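Local coordinates for ERPP protein (Borrelia burgdorferi, PDB 4BOB) that probably binds the host complement regulator factor H, serving as a complement regulator-acquiring lipoprotein on the outer surface of the Lyme disease spirochaete, at residues 35-40 with 156-161; 106-111 with 148-153; 122-127 with 131-136. All coordinates share one frame; numbering follows the deposited sequence.

Interaction 1 of 3, residues 35-40 with 156-161; sequences FTVKIK and LEVLKK
Val-37 of strand 35-40 and Val-158 of helix 156-161 form the close part of this contact, with CG2 of Val-37 3.8 Å from CG1 of Val-158. The two side chains pass flank to flank, running in opposite directions, and CG1 of Val-158 also lies against CB of Val-37 (3.8 Å). Placing CG1 of Val-158 anti to the backbone N (chi1 -178°) turns this branch onto the strand. Leu-159, one residue along the helix, brings CD2 to 4.3 Å from CG1 of Val-37, a looser meeting. Met-91 of helix 84-93, Ile-133 and Ile-154 also touch Leu-159 and bury it.

The other flank faces solvent. Thr-36 is exposed with its CB directed away from the helix, and only its carbonyl O comes near Val-158. Further round the helix, Lys-161 NZ and Glu-157 OE2 form a salt bridge at 3.4 Å, whose hydrogen bond is weak, one turn apart on the exposed surface.

The axes of the two short segments approach to 8.7 Å at an angle of 160°, nearly antiparallel. With 181 Å² buried, this is apolar helix-on-sheet packing: the C-terminal helix lies against the first strand in the chain, 34-42, an inner strand of the antiparallel sheet.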
ATOM      1  N   PHE A  35      11.422   4.738  -4.957  1.00 15.64           N
ATOM      2  CA  PHE A  35      10.882   4.326  -6.234  1.00 14.48           C
ATOM      3  C   PHE A  35       9.348   4.438  -6.269  1.00 14.96           C
ATOM      4  O   PHE A  35       8.690   4.733  -5.262  1.00 14.51           O
ATOM      5  CB  PHE A  35      11.370   2.919  -6.576  1.00 13.67           C
ATOM      6  CG  PHE A  35      10.747   1.839  -5.749  1.00 13.01           C
ATOM      7  CD1 PHE A  35      11.243   1.532  -4.497  1.00 12.38           C
ATOM      8  CD2 PHE A  35       9.661   1.129  -6.230  1.00 13.27           C
ATOM      9  CE1 PHE A  35      10.664   0.540  -3.734  1.00 12.33           C
ATOM     10  CE2 PHE A  35       9.087   0.127  -5.485  1.00 13.52           C
ATOM     11  CZ  PHE A  35       9.594  -0.176  -4.235  1.00 13.31           C
ATOM     12  N   THR A  36       8.799   4.228  -7.456  1.00 15.08           N
ATOM     13  CA  THR A  36       7.381   4.398  -7.694  1.00 15.15           C
ATOM     14  C   THR A  36       6.884   3.113  -8.297  1.00 14.92           C
ATOM     15  O   THR A  36       7.660   2.356  -8.904  1.00 12.76           O
ATOM     16  CB  THR A  36       7.100   5.578  -8.647  1.00 16.11           C
ATOM     17  OG1 THR A  36       7.969   6.664  -8.323  1.00 20.77           O
ATOM     18  CG2 THR A  36       5.701   6.079  -8.483  1.00 15.55           C
ATOM     19  N   VAL A  37       5.595   2.863  -8.087  1.00 15.87           N
ATOM     20  CA  VAL A  37       4.911   1.691  -8.648  1.00 15.61           C
ATOM     21  C   VAL A  37       3.407   2.011  -8.758  1.00 14.84           C
ATOM     22  O   VAL A  37       2.851   2.731  -7.928  1.00 14.56           O
ATOM     23  CB  VAL A  37       5.208   0.393  -7.824  1.00 14.54           C
ATOM     24  CG1 VAL A  37       5.113   0.646  -6.319  1.00 13.94           C
ATOM     25  CG2 VAL A  37       4.309  -0.762  -8.257  1.00 14.63           C
ATOM     26  N   LYS A  38       2.779   1.504  -9.812  1.00 15.14           N
ATOM     27  CA  LYS A  38       1.359   1.729 -10.052  1.00 16.25           C
ATOM     28  C   LYS A  38       0.513   1.091  -8.947  1.00 15.31           C
ATOM     29  O   LYS A  38       0.784  -0.026  -8.523  1.00 13.42           O
ATOM     30  CB  LYS A  38       0.935   1.138 -11.429  1.00 18.03           C
ATOM     31  CG  LYS A  38       1.162   2.051 -12.636  1.00 19.31           C
ATOM     32  CD  LYS A  38       0.051   3.102 -12.738  1.00 20.43           C
ATOM     33  CE  LYS A  38       0.365   4.213 -13.732  1.00 20.59           C
ATOM     34  NZ  LYS A  38      -0.542   5.377 -13.546  1.00 19.83           N
ATOM     35  N   ILE A  39      -0.508   1.813  -8.488  1.00 14.94           N
ATOM     36  CA  ILE A  39      -1.506   1.246  -7.582  1.00 14.25           C
ATOM     37  C   ILE A  39      -2.895   1.339  -8.195  1.00 13.31           C
ATOM     38  O   ILE A  39      -3.225   2.317  -8.858  1.00 10.17           O
ATOM     39  CB  ILE A  39      -1.480   1.869  -6.148  1.00 13.83           C
ATOM     40  CG1 ILE A  39      -2.576   1.232  -5.272  1.00 13.92           C
ATOM     41  CG2 ILE A  39      -1.569   3.394  -6.176  1.00 12.94           C
ATOM     42  CD1 ILE A  39      -2.182   1.037  -3.829  1.00 14.07           C
ATOM     43  N   LYS A  40      -3.668   0.274  -7.965  1.00 14.59           N
ATOM     44  CA  LYS A  40      -5.084   0.189  -8.301  1.00 16.24           C
ATOM     45  C   LYS A  40      -6.017   0.103  -7.085  1.00 16.85           C
ATOM     46  O   LYS A  40      -5.621  -0.362  -6.015  1.00 18.68           O
ATOM     47  CB  LYS A  40      -5.315  -1.090  -9.085  1.00 17.20           C
ATOM     48  CG  LYS A  40      -4.567  -1.204 -10.385  1.00 17.38           C
ATOM     49  CD  LYS A  40      -4.754  -2.605 -10.919  1.00 19.32           C
ATOM     50  CE  LYS A  40      -4.200  -2.732 -12.327  1.00 23.39           C
ATOM     51  NZ  LYS A  40      -5.221  -2.332 -13.337  1.00 25.62           N
ATOM     52  N   LEU A 156       3.158  -7.299  -8.623  1.00 14.66           N
ATOM     53  CA  LEU A 156       4.184  -7.997  -7.850  1.00 14.14           C
ATOM     54  C   LEU A 156       5.602  -7.806  -8.424  1.00 13.72           C
ATOM     55  O   LEU A 156       6.508  -7.427  -7.707  1.00 12.06           O
ATOM     56  CB  LEU A 156       3.829  -9.479  -7.740  1.00 14.19           C
ATOM     57  CG  LEU A 156       4.836 -10.329  -6.974  1.00 14.86           C
ATOM     58  CD1 LEU A 156       5.189  -9.753  -5.599  1.00 14.91           C
ATOM     59  CD2 LEU A 156       4.314 -11.754  -6.851  1.00 15.60           C
ATOM     60  N   GLU A 157       5.750  -8.036  -9.724  1.00 14.58           N
ATOM     61  CA  GLU A 157       7.024  -7.913 -10.449  1.00 14.82           C
ATOM     62  C   GLU A 157       7.763  -6.590 -10.254  1.00 14.51           C
ATOM     63  O   GLU A 157       9.004  -6.557 -10.165  1.00 14.38           O
ATOM     64  CB  GLU A 157       6.788  -8.123 -11.950  1.00 15.63           C
ATOM     65  CG  GLU A 157       7.957  -7.682 -12.824  1.00 15.81           C
ATOM     66  CD  GLU A 157       8.084  -8.477 -14.103  1.00 17.81           C
ATOM     67  OE1 GLU A 157       7.064  -9.065 -14.552  1.00 20.06           O
ATOM     68  OE2 GLU A 157       9.219  -8.503 -14.649  1.00 18.81           O
ATOM     69  N   VAL A 158       7.022  -5.492 -10.214  1.00 14.23           N
ATOM     70  CA  VAL A 158       7.667  -4.218  -9.910  1.00 14.42           C
ATOM     71  C   VAL A 158       8.100  -4.161  -8.425  1.00 14.87           C
ATOM     72  O   VAL A 158       9.219  -3.752  -8.139  1.00 15.42           O
ATOM     73  CB  VAL A 158       6.799  -3.004 -10.300  1.00 14.30           C
ATOM     74  CG1 VAL A 158       7.556  -1.717 -10.009  1.00 14.79           C
ATOM     75  CG2 VAL A 158       6.411  -3.063 -11.775  1.00 13.85           C
ATOM     76  N   LEU A 159       7.242  -4.603  -7.497  1.00 14.19           N
ATOM     77  CA  LEU A 159       7.592  -4.648  -6.063  1.00 13.80           C
ATOM     78  C   LEU A 159       8.807  -5.536  -5.754  1.00 14.75           C
ATOM     79  O   LEU A 159       9.535  -5.304  -4.806  1.00 11.04           O
ATOM     80  CB  LEU A 159       6.407  -5.126  -5.221  1.00 14.17           C
ATOM     81  CG  LEU A 159       5.252  -4.169  -4.880  1.00 14.24           C
ATOM     82  CD1 LEU A 159       4.137  -4.905  -4.150  1.00 13.80           C
ATOM     83  CD2 LEU A 159       5.693  -2.994  -4.035  1.00 14.35           C
ATOM     84  N   LYS A 160       9.014  -6.566  -6.556  1.00 16.98           N
ATOM     85  CA  LYS A 160      10.138  -7.471  -6.353  1.00 19.12           C
ATOM     86  C   LYS A 160      11.449  -6.888  -6.904  1.00 20.31           C
ATOM     87  O   LYS A 160      12.469  -6.909  -6.202  1.00 19.84           O
ATOM     88  CB  LYS A 160       9.828  -8.848  -6.956  1.00 19.97           C
ATOM     89  CG  LYS A 160       8.875  -9.666  -6.093  1.00 19.88           C
ATOM     90  CD  LYS A 160       8.327 -10.903  -6.807  1.00 23.02           C
ATOM     91  CE  LYS A 160       9.374 -11.999  -6.961  1.00 25.95           C
ATOM     92  NZ  LYS A 160       8.792 -13.189  -7.661  1.00 29.13           N
ATOM     93  N   LYS A 161      11.407  -6.372  -8.137  1.00 21.64           N
ATOM     94  CA  LYS A 161      12.538  -5.641  -8.746  1.00 25.27           C
ATOM     95  C   LYS A 161      13.156  -4.587  -7.822  1.00 26.69           C
ATOM     96  O   LYS A 161      14.379  -4.490  -7.710  1.00 32.38           O
ATOM     97  CB  LYS A 161      12.119  -4.953 -10.058  1.00 29.91           C
ATOM     98  CG  LYS A 161      12.422  -5.770 -11.305  1.00 36.75           C
ATOM     99  CD  LYS A 161      11.950  -5.096 -12.598  1.00 47.08           C
ATOM    100  CE  LYS A 161      12.123  -6.027 -13.812  1.00 49.52           C
ATOM    101  NZ  LYS A 161      11.238  -5.733 -14.987  1.00 48.09           N
TER

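Interaction 2 of 3, residues 106-111 with 148-153; sequences KYEQSS and KTAEYA
Glu-108, in an irregular loop, and Ala-150, on strand 149-153, mark the closest backbone approach, with their CA atoms 6.8 Å apart, which leaves side chains to bridge the gap.

The Glu-108 side chain does most of the bridging. Beyond CG the glutamate is stretched out (chi2 162°), carrying the carboxylate to Tyr-152, which approaches head-on. Tyr-152 OH donates to Glu-108 OE2; the modelled separation of 2.5 Å is very short, and at this resolution its exact value should not be pressed. OE2 sits at the edge of the phenol ring and in its plane, while the carboxylate plane as a whole is turned 48° from the ring. Alongside this bond, the methyl group of Ala-150 packs against the flank of the glutamate: CB is 3.6 Å from OE1 of Glu-108 and 3.8 Å from its CG. Within the loop, Ser-111 N returns a backbone bond to Glu-108 O at 3.3 Å, which curls the chain behind the glutamate.

The buried carboxylate has further partners. OE2 is also bonded to Tyr-105 N, and OE1 to Asp-138 N and Tyr-102 OH, so each oxygen has two hydrogen-bonding partners. This setting would be expected to favour the ionised form and to fix the rotation of the group.

The loop between strands 101-102 and 115-116 is thereby joined to strand 149-155, with the backbone amide of Asp-138 tying in the adjacent strand 131-139. On the same face of the sheet, Tyr-152 packs on Ile-39 of strand 34-42 and Leu-51 of strand 48-58, and meets Phe-76 of the edge strand 72-79 in an edge-to-face arrangement.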
ATOM      1  N   LYS A 106      -9.074   9.215   0.127  1.00  9.96           N
ATOM      2  CA  LYS A 106     -10.036  10.163   0.696  1.00 10.04           C
ATOM      3  C   LYS A 106     -11.323   9.528   1.231  1.00 10.21           C
ATOM      4  O   LYS A 106     -11.835   9.894   2.289  1.00 10.39           O
ATOM      5  CB  LYS A 106     -10.325  11.305  -0.285  1.00 10.16           C
ATOM      6  CG  LYS A 106     -10.510  10.976  -1.764  1.00 10.15           C
ATOM      7  CD  LYS A 106     -10.668  12.292  -2.535  1.00 10.32           C
ATOM      8  CE  LYS A 106     -10.595  12.158  -4.056  1.00 10.32           C
ATOM      9  NZ  LYS A 106     -11.466  13.160  -4.759  1.00 10.45           N
ATOM     10  N   TYR A 107     -11.792   8.528   0.503  1.00 10.77           N
ATOM     11  CA  TYR A 107     -13.058   7.841   0.786  1.00 10.22           C
ATOM     12  C   TYR A 107     -13.065   7.039   2.044  1.00 10.20           C
ATOM     13  O   TYR A 107     -14.129   6.758   2.590  1.00 10.36           O
ATOM     14  CB  TYR A 107     -13.366   6.870  -0.352  1.00 10.33           C
ATOM     15  CG  TYR A 107     -13.580   7.623  -1.595  1.00 10.44           C
ATOM     16  CD1 TYR A 107     -14.685   8.479  -1.694  1.00 10.65           C
ATOM     17  CD2 TYR A 107     -12.658   7.567  -2.639  1.00 10.65           C
ATOM     18  CE1 TYR A 107     -14.905   9.232  -2.822  1.00 10.81           C
ATOM     19  CE2 TYR A 107     -12.862   8.316  -3.793  1.00 11.75           C
ATOM     20  CZ  TYR A 107     -13.989   9.146  -3.872  1.00 11.67           C
ATOM     21  OH  TYR A 107     -14.205   9.894  -4.988  1.00 14.73           O
ATOM     22  N   GLU A 108     -11.880   6.617   2.451  1.00 10.20           N
ATOM     23  CA  GLU A 108     -11.736   5.850   3.655  1.00 10.00           C
ATOM     24  C   GLU A 108     -11.507   6.781   4.841  1.00  9.77           C
ATOM     25  O   GLU A 108     -10.942   7.875   4.781  1.00  9.34           O
ATOM     26  CB  GLU A 108     -10.598   4.845   3.595  1.00  9.82           C
ATOM     27  CG  GLU A 108     -10.129   4.464   2.228  1.00  9.86           C
ATOM     28  CD  GLU A 108      -8.784   3.837   2.315  1.00  8.52           C
ATOM     29  OE1 GLU A 108      -8.657   2.911   3.142  1.00  8.48           O
ATOM     30  OE2 GLU A 108      -7.867   4.302   1.595  1.00  8.83           O
ATOM     31  N   GLN A 109     -11.892   6.251   5.954  1.00  9.53           N
ATOM     32  CA  GLN A 109     -12.296   7.051   7.043  1.00  9.79           C
ATOM     33  C   GLN A 109     -11.116   7.630   7.862  1.00 10.35           C
ATOM     34  O   GLN A 109     -11.143   8.761   8.361  1.00  9.26           O
ATOM     35  CB  GLN A 109     -13.202   6.105   7.768  1.00  9.91           C
ATOM     36  CG  GLN A 109     -13.405   6.318   9.212  1.00 10.47           C
ATOM     37  CD  GLN A 109     -14.764   5.784   9.590  1.00 11.23           C
ATOM     38  OE1 GLN A 109     -15.496   5.162   8.772  1.00 13.64           O
ATOM     39  NE2 GLN A 109     -15.134   6.040  10.820  1.00 12.10           N
ATOM     40  N   SER A 110     -10.076   6.811   7.931  1.00 10.93           N
ATOM     41  CA  SER A 110      -8.736   7.101   8.431  1.00  9.95           C
ATOM     42  C   SER A 110      -7.867   8.087   7.646  1.00  9.67           C
ATOM     43  O   SER A 110      -6.675   8.150   7.912  1.00  9.27           O
ATOM     44  CB  SER A 110      -8.002   5.771   8.314  1.00 10.51           C
ATOM     45  OG  SER A 110      -8.254   5.233   6.986  1.00 11.79           O
ATOM     46  N   SER A 111      -8.392   8.795   6.640  1.00 10.07           N
ATOM     47  CA  SER A 111      -7.536   9.724   5.882  1.00 10.05           C
ATOM     48  C   SER A 111      -7.427  11.087   6.518  1.00  9.76           C
ATOM     49  O   SER A 111      -6.377  11.728   6.394  1.00  9.48           O
ATOM     50  CB  SER A 111      -7.914   9.857   4.399  1.00 10.20           C
ATOM     51  OG  SER A 111      -9.296   9.837   4.194  1.00 11.21           O
ATOM     52  N   LYS A 148     -18.150  -2.040   4.573  1.00 27.01           N
ATOM     53  CA  LYS A 148     -17.336  -2.101   3.355  1.00 24.60           C
ATOM     54  C   LYS A 148     -16.029  -1.346   3.575  1.00 23.29           C
ATOM     55  O   LYS A 148     -16.043  -0.207   4.032  1.00 19.85           O
ATOM     56  CB  LYS A 148     -18.088  -1.454   2.194  1.00 25.28           C
ATOM     57  CG  LYS A 148     -17.668  -1.918   0.812  1.00 27.14           C
ATOM     58  CD  LYS A 148     -18.432  -1.171  -0.290  1.00 30.52           C
ATOM     59  CE  LYS A 148     -17.667   0.049  -0.809  1.00 33.98           C
ATOM     60  NZ  LYS A 148     -18.515   1.112  -1.438  1.00 35.11           N
ATOM     61  N   THR A 149     -14.917  -2.001   3.235  1.00 22.67           N
ATOM     62  CA  THR A 149     -13.560  -1.454   3.369  1.00 20.56           C
ATOM     63  C   THR A 149     -13.011  -1.134   1.963  1.00 19.12           C
ATOM     64  O   THR A 149     -13.619  -1.512   0.965  1.00 17.53           O
ATOM     65  CB  THR A 149     -12.680  -2.484   4.118  1.00 20.29           C
ATOM     66  OG1 THR A 149     -11.745  -1.815   4.968  1.00 22.10           O
ATOM     67  CG2 THR A 149     -11.966  -3.437   3.158  1.00 18.92           C
ATOM     68  N   ALA A 150     -11.887  -0.435   1.863  1.00 18.69           N
ATOM     69  CA  ALA A 150     -11.259  -0.193   0.542  1.00 17.82           C
ATOM     70  C   ALA A 150     -10.350  -1.379   0.175  1.00 18.20           C
ATOM     71  O   ALA A 150      -9.808  -2.053   1.056  1.00 20.11           O
ATOM     72  CB  ALA A 150     -10.466   1.108   0.558  1.00 15.93           C
ATOM     73  N   GLU A 151     -10.173  -1.637  -1.123  1.00 18.98           N
ATOM     74  CA  GLU A 151      -9.337  -2.758  -1.586  1.00 18.17           C
ATOM     75  C   GLU A 151      -8.255  -2.253  -2.553  1.00 14.18           C
ATOM     76  O   GLU A 151      -8.510  -1.368  -3.375  1.00 12.35           O
ATOM     77  CB  GLU A 151     -10.227  -3.837  -2.218  1.00 20.45           C
ATOM     78  CG  GLU A 151      -9.563  -5.212  -2.416  1.00 22.77           C
ATOM     79  CD  GLU A 151     -10.447  -6.404  -2.039  1.00 25.09           C
ATOM     80  OE1 GLU A 151     -11.692  -6.256  -1.969  1.00 28.97           O
ATOM     81  OE2 GLU A 151      -9.891  -7.501  -1.799  1.00 23.29           O
ATOM     82  N   TYR A 152      -7.044  -2.803  -2.445  1.00 13.49           N
ATOM     83  CA  TYR A 152      -5.891  -2.277  -3.195  1.00 14.51           C
ATOM     84  C   TYR A 152      -4.986  -3.363  -3.786  1.00 13.14           C
ATOM     85  O   TYR A 152      -4.899  -4.469  -3.252  1.00 11.12           O
ATOM     86  CB  TYR A 152      -5.020  -1.376  -2.297  1.00 15.35           C
ATOM     87  CG  TYR A 152      -5.639  -0.056  -1.878  1.00 15.97           C
ATOM     88  CD1 TYR A 152      -5.642   1.053  -2.747  1.00 16.78           C
ATOM     89  CD2 TYR A 152      -6.197   0.102  -0.611  1.00 15.02           C
ATOM     90  CE1 TYR A 152      -6.195   2.264  -2.363  1.00 15.46           C
ATOM     91  CE2 TYR A 152      -6.757   1.309  -0.227  1.00 14.61           C
ATOM     92  CZ  TYR A 152      -6.751   2.386  -1.104  1.00 15.17           C
ATOM     93  OH  TYR A 152      -7.297   3.597  -0.732  1.00 14.59           O
ATOM     94  N   ALA A 153      -4.275  -2.988  -4.860  1.00 13.34           N
ATOM     95  CA  ALA A 153      -3.506  -3.913  -5.699  1.00 12.25           C
ATOM     96  C   ALA A 153      -2.360  -3.201  -6.368  1.00 11.75           C
ATOM     97  O   ALA A 153      -2.585  -2.223  -7.093  1.00  9.60           O
ATOM     98  CB  ALA A 153      -4.392  -4.573  -6.766  1.00 12.07           C
TER

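Interaction 3 of 3, residues 122-127 with 131-136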
ATOM      1  N   THR A 122      -1.634  -8.885   3.143  1.00 12.38           N
ATOM      2  CA  THR A 122      -1.486  -8.916   1.689  1.00 14.21           C
ATOM      3  C   THR A 122      -1.721 -10.308   1.089  1.00 18.60           C
ATOM      4  O   THR A 122      -1.393 -11.324   1.713  1.00 22.55           O
ATOM      5  CB  THR A 122      -0.081  -8.427   1.269  1.00 13.22           C
ATOM      6  OG1 THR A 122       0.893  -8.944   2.183  1.00 12.99           O
ATOM      7  CG2 THR A 122      -0.022  -6.913   1.236  1.00 12.34           C
ATOM      8  N   LYS A 123      -2.293 -10.341  -0.115  1.00 21.34           N
ATOM      9  CA  LYS A 123      -2.360 -11.575  -0.919  1.00 24.28           C
ATOM     10  C   LYS A 123      -1.740 -11.364  -2.315  1.00 25.09           C
ATOM     11  O   LYS A 123      -1.589 -10.207  -2.774  1.00 21.18           O
ATOM     12  CB  LYS A 123      -3.808 -12.102  -1.019  1.00 27.42           C
ATOM     13  CG  LYS A 123      -4.831 -11.141  -1.616  1.00 31.53           C
ATOM     14  CD  LYS A 123      -6.234 -11.764  -1.619  1.00 40.86           C
ATOM     15  CE  LYS A 123      -7.349 -10.809  -1.174  1.00 42.58           C
ATOM     16  NZ  LYS A 123      -8.519 -11.552  -0.611  1.00 43.90           N
ATOM     17  N   ILE A 124      -1.352 -12.478  -2.956  1.00 23.25           N
ATOM     18  CA  ILE A 124      -0.980 -12.484  -4.381  1.00 20.92           C
ATOM     19  C   ILE A 124      -2.288 -12.574  -5.139  1.00 20.22           C
ATOM     20  O   ILE A 124      -3.212 -13.271  -4.727  1.00 21.57           O
ATOM     21  CB  ILE A 124      -0.049 -13.667  -4.821  1.00 19.64           C
ATOM     22  CG1 ILE A 124       1.140 -13.860  -3.881  1.00 18.43           C
ATOM     23  CG2 ILE A 124       0.525 -13.427  -6.217  1.00 19.16           C
ATOM     24  CD1 ILE A 124       2.043 -12.654  -3.785  1.00 18.73           C
ATOM     25  N   GLU A 125      -2.386 -11.848  -6.236  1.00 21.87           N
ATOM     26  CA  GLU A 125      -3.589 -11.896  -7.060  1.00 25.47           C
ATOM     27  C   GLU A 125      -3.253 -11.580  -8.496  1.00 27.44           C
ATOM     28  O   GLU A 125      -2.743 -10.493  -8.785  1.00 29.42           O
ATOM     29  CB  GLU A 125      -4.642 -10.910  -6.554  1.00 26.58           C
ATOM     30  CG  GLU A 125      -5.819 -11.571  -5.876  1.00 28.41           C
ATOM     31  CD  GLU A 125      -6.905 -10.576  -5.512  1.00 32.02           C
ATOM     32  OE1 GLU A 125      -7.161  -9.637  -6.311  1.00 32.39           O
ATOM     33  OE2 GLU A 125      -7.512 -10.746  -4.427  1.00 34.98           O
ATOM     34  N   SER A 126      -3.525 -12.540  -9.375  1.00 25.97           N
ATOM     35  CA  SER A 126      -3.461 -12.335 -10.814  1.00 26.71           C
ATOM     36  C   SER A 126      -4.693 -11.502 -11.146  1.00 24.44           C
ATOM     37  O   SER A 126      -5.777 -11.821 -10.672  1.00 28.03           O
ATOM     38  CB  SER A 126      -3.494 -13.689 -11.549  1.00 30.32           C
ATOM     39  OG  SER A 126      -2.369 -13.853 -12.404  1.00 39.81           O
ATOM     40  N   ILE A 127      -4.538 -10.426 -11.920  1.00 24.13           N
ATOM     41  CA  ILE A 127      -5.673  -9.528 -12.217  1.00 26.41           C
ATOM     42  C   ILE A 127      -6.057  -9.643 -13.706  1.00 27.49           C
ATOM     43  O   ILE A 127      -7.204 -10.027 -14.020  1.00 34.41           O
ATOM     44  CB  ILE A 127      -5.417  -8.069 -11.696  1.00 23.29           C
ATOM     45  CG1 ILE A 127      -5.758  -8.001 -10.194  1.00 21.68           C
ATOM     46  CG2 ILE A 127      -6.243  -7.028 -12.448  1.00 21.45           C
ATOM     47  CD1 ILE A 127      -5.190  -6.823  -9.438  1.00 20.31           C
ATOM     48  N   GLU A 131       0.315 -10.852 -11.745  1.00 15.19           N
ATOM     49  CA  GLU A 131       0.149 -11.049 -10.305  1.00 15.22           C
ATOM     50  C   GLU A 131       0.347  -9.700  -9.642  1.00 14.75           C
ATOM     51  O   GLU A 131       1.255  -8.959 -10.035  1.00 14.04           O
ATOM     52  CB  GLU A 131       1.151 -12.054  -9.723  1.00 15.84           C
ATOM     53  CG  GLU A 131       0.944 -13.509 -10.122  1.00 16.87           C
ATOM     54  CD  GLU A 131       1.764 -14.467  -9.259  1.00 18.32           C
ATOM     55  OE1 GLU A 131       3.012 -14.343  -9.228  1.00 16.64           O
ATOM     56  OE2 GLU A 131       1.146 -15.343  -8.599  1.00 19.18           O
ATOM     57  N   HIS A 132      -0.523  -9.377  -8.677  1.00 14.38           N
ATOM     58  CA  HIS A 132      -0.401  -8.164  -7.858  1.00 13.37           C
ATOM     59  C   HIS A 132      -0.407  -8.513  -6.404  1.00 12.90           C
ATOM     60  O   HIS A 132      -0.927  -9.543  -6.015  1.00 12.39           O
ATOM     61  CB  HIS A 132      -1.601  -7.248  -8.034  1.00 13.04           C
ATOM     62  CG  HIS A 132      -1.678  -6.571  -9.359  1.00 11.65           C
ATOM     63  ND1 HIS A 132      -1.917  -7.256 -10.524  1.00 10.70           N
ATOM     64  CD2 HIS A 132      -1.634  -5.258  -9.690  1.00 10.82           C
ATOM     65  CE1 HIS A 132      -1.970  -6.399 -11.527  1.00 11.08           C
ATOM     66  NE2 HIS A 132      -1.809  -5.179 -11.046  1.00 10.27           N
ATOM     67  N   ILE A 133       0.129  -7.605  -5.602  1.00 13.36           N
ATOM     68  CA  ILE A 133      -0.014  -7.645  -4.153  1.00 13.77           C
ATOM     69  C   ILE A 133      -1.323  -6.908  -3.836  1.00 15.08           C
ATOM     70  O   ILE A 133      -1.479  -5.723  -4.153  1.00 14.70           O
ATOM     71  CB  ILE A 133       1.205  -6.972  -3.464  1.00 12.99           C
ATOM     72  CG1 ILE A 133       2.463  -7.857  -3.557  1.00 12.59           C
ATOM     73  CG2 ILE A 133       0.915  -6.625  -2.010  1.00 13.29           C
ATOM     74  CD1 ILE A 133       2.342  -9.233  -2.922  1.00 12.79           C
ATOM     75  N   ALA A 134      -2.276  -7.613  -3.235  1.00 16.61           N
ATOM     76  CA  ALA A 134      -3.565  -7.015  -2.905  1.00 15.52           C
ATOM     77  C   ALA A 134      -3.740  -6.971  -1.394  1.00 16.10           C
ATOM     78  O   ALA A 134      -3.339  -7.912  -0.714  1.00 19.73           O
ATOM     79  CB  ALA A 134      -4.690  -7.816  -3.542  1.00 14.86           C
ATOM     80  N   PHE A 135      -4.337  -5.894  -0.876  1.00 15.06           N
ATOM     81  CA  PHE A 135      -4.665  -5.771   0.560  1.00 14.75           C
ATOM     82  C   PHE A 135      -5.887  -4.854   0.765  1.00 14.79           C
ATOM     83  O   PHE A 135      -6.172  -3.980  -0.063  1.00 14.94           O
ATOM     84  CB  PHE A 135      -3.457  -5.230   1.356  1.00 14.43           C
ATOM     85  CG  PHE A 135      -2.928  -3.917   0.823  1.00 14.12           C
ATOM     86  CD1 PHE A 135      -2.048  -3.889  -0.244  1.00 13.06           C
ATOM     87  CD2 PHE A 135      -3.348  -2.711   1.357  1.00 14.70           C
ATOM     88  CE1 PHE A 135      -1.586  -2.698  -0.760  1.00 12.59           C
ATOM     89  CE2 PHE A 135      -2.890  -1.510   0.830  1.00 14.00           C
ATOM     90  CZ  PHE A 135      -2.002  -1.505  -0.224  1.00 12.77           C
ATOM     91  N   LEU A 136      -6.596  -5.060   1.873  1.00 14.53           N
ATOM     92  CA  LEU A 136      -7.724  -4.192   2.277  1.00 15.22           C
ATOM     93  C   LEU A 136      -7.279  -2.893   2.991  1.00 16.88           C
ATOM     94  O   LEU A 136      -6.311  -2.878   3.776  1.00 18.28           O
ATOM     95  CB  LEU A 136      -8.672  -4.955   3.204  1.00 14.94           C
ATOM     96  CG  LEU A 136      -9.248  -6.236   2.590  1.00 15.36           C
ATOM     97  CD1 LEU A 136      -9.994  -7.077   3.623  1.00 15.33           C
ATOM     98  CD2 LEU A 136     -10.137  -5.908   1.395  1.00 15.78           C
TER
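Ile-127 reaches across to His-132 at the turn end of an antiparallel hairpin, the two side chains crossing at about a right angle. Its CB lies 3.8 Å from ND1 of His-132, and CG1 continues past the same nitrogen at 3.9 Å. With chi2 extended at 162°, the tip CD1 arrives over one face of the imidazole, 3.6 Å from the ring centroid and 18° off its normal, the geometry of a CH-pi contact. His-132 ND1 has its polar partner in Ala-130 O, within the turn.

The backbone pairs in register. Lys-123 and Ala-134 form a hydrogen-bonded pair with both N-O distances 2.7 Å, the bond from Ala-134 N being nearly straight at 171°. Glu-125 and His-132 make the next such pair. Between them, Ile-124 and Ile-133 bring their CD1 atoms to 3.5 Å.

Every second residue thus pairs its backbone across the hairpin, and those between on 131-136 turn theirs to strand 149-155 and the start of the C-terminal helix. Ile-124 and Ile-133 meet beneath that helix, while on the face of His-132 a methyl group lies over the imidazole, whose ND1 is tied to the turn, which should limit the ring's rotation.

Overall arrangement
All three contacts share one antiparallel sheet, in which strands 34-42, 149-155 and 131-139 are successive neighbours. Interaction 2 is buried and polar, and in it one loop carboxylate carries the contact with strand 149-155. Interactions 1 and 3 are partly buried: interaction 1 is sparse and mainly apolar, whereas interaction 3 is the most extensive, combining hairpin backbone bonds with side-chain packing. Interactions 1 and 2 lie on opposite sides of the chain's centre, about 20 Å apart between centres, yet Lys-40 N reaches Ala-153 O at 2.9 Å. Interaction 3 meets both, through Leu-156 N to Glu-131 O and Tyr-152 N to Phe-135 O, and is nested within both loops along the chain.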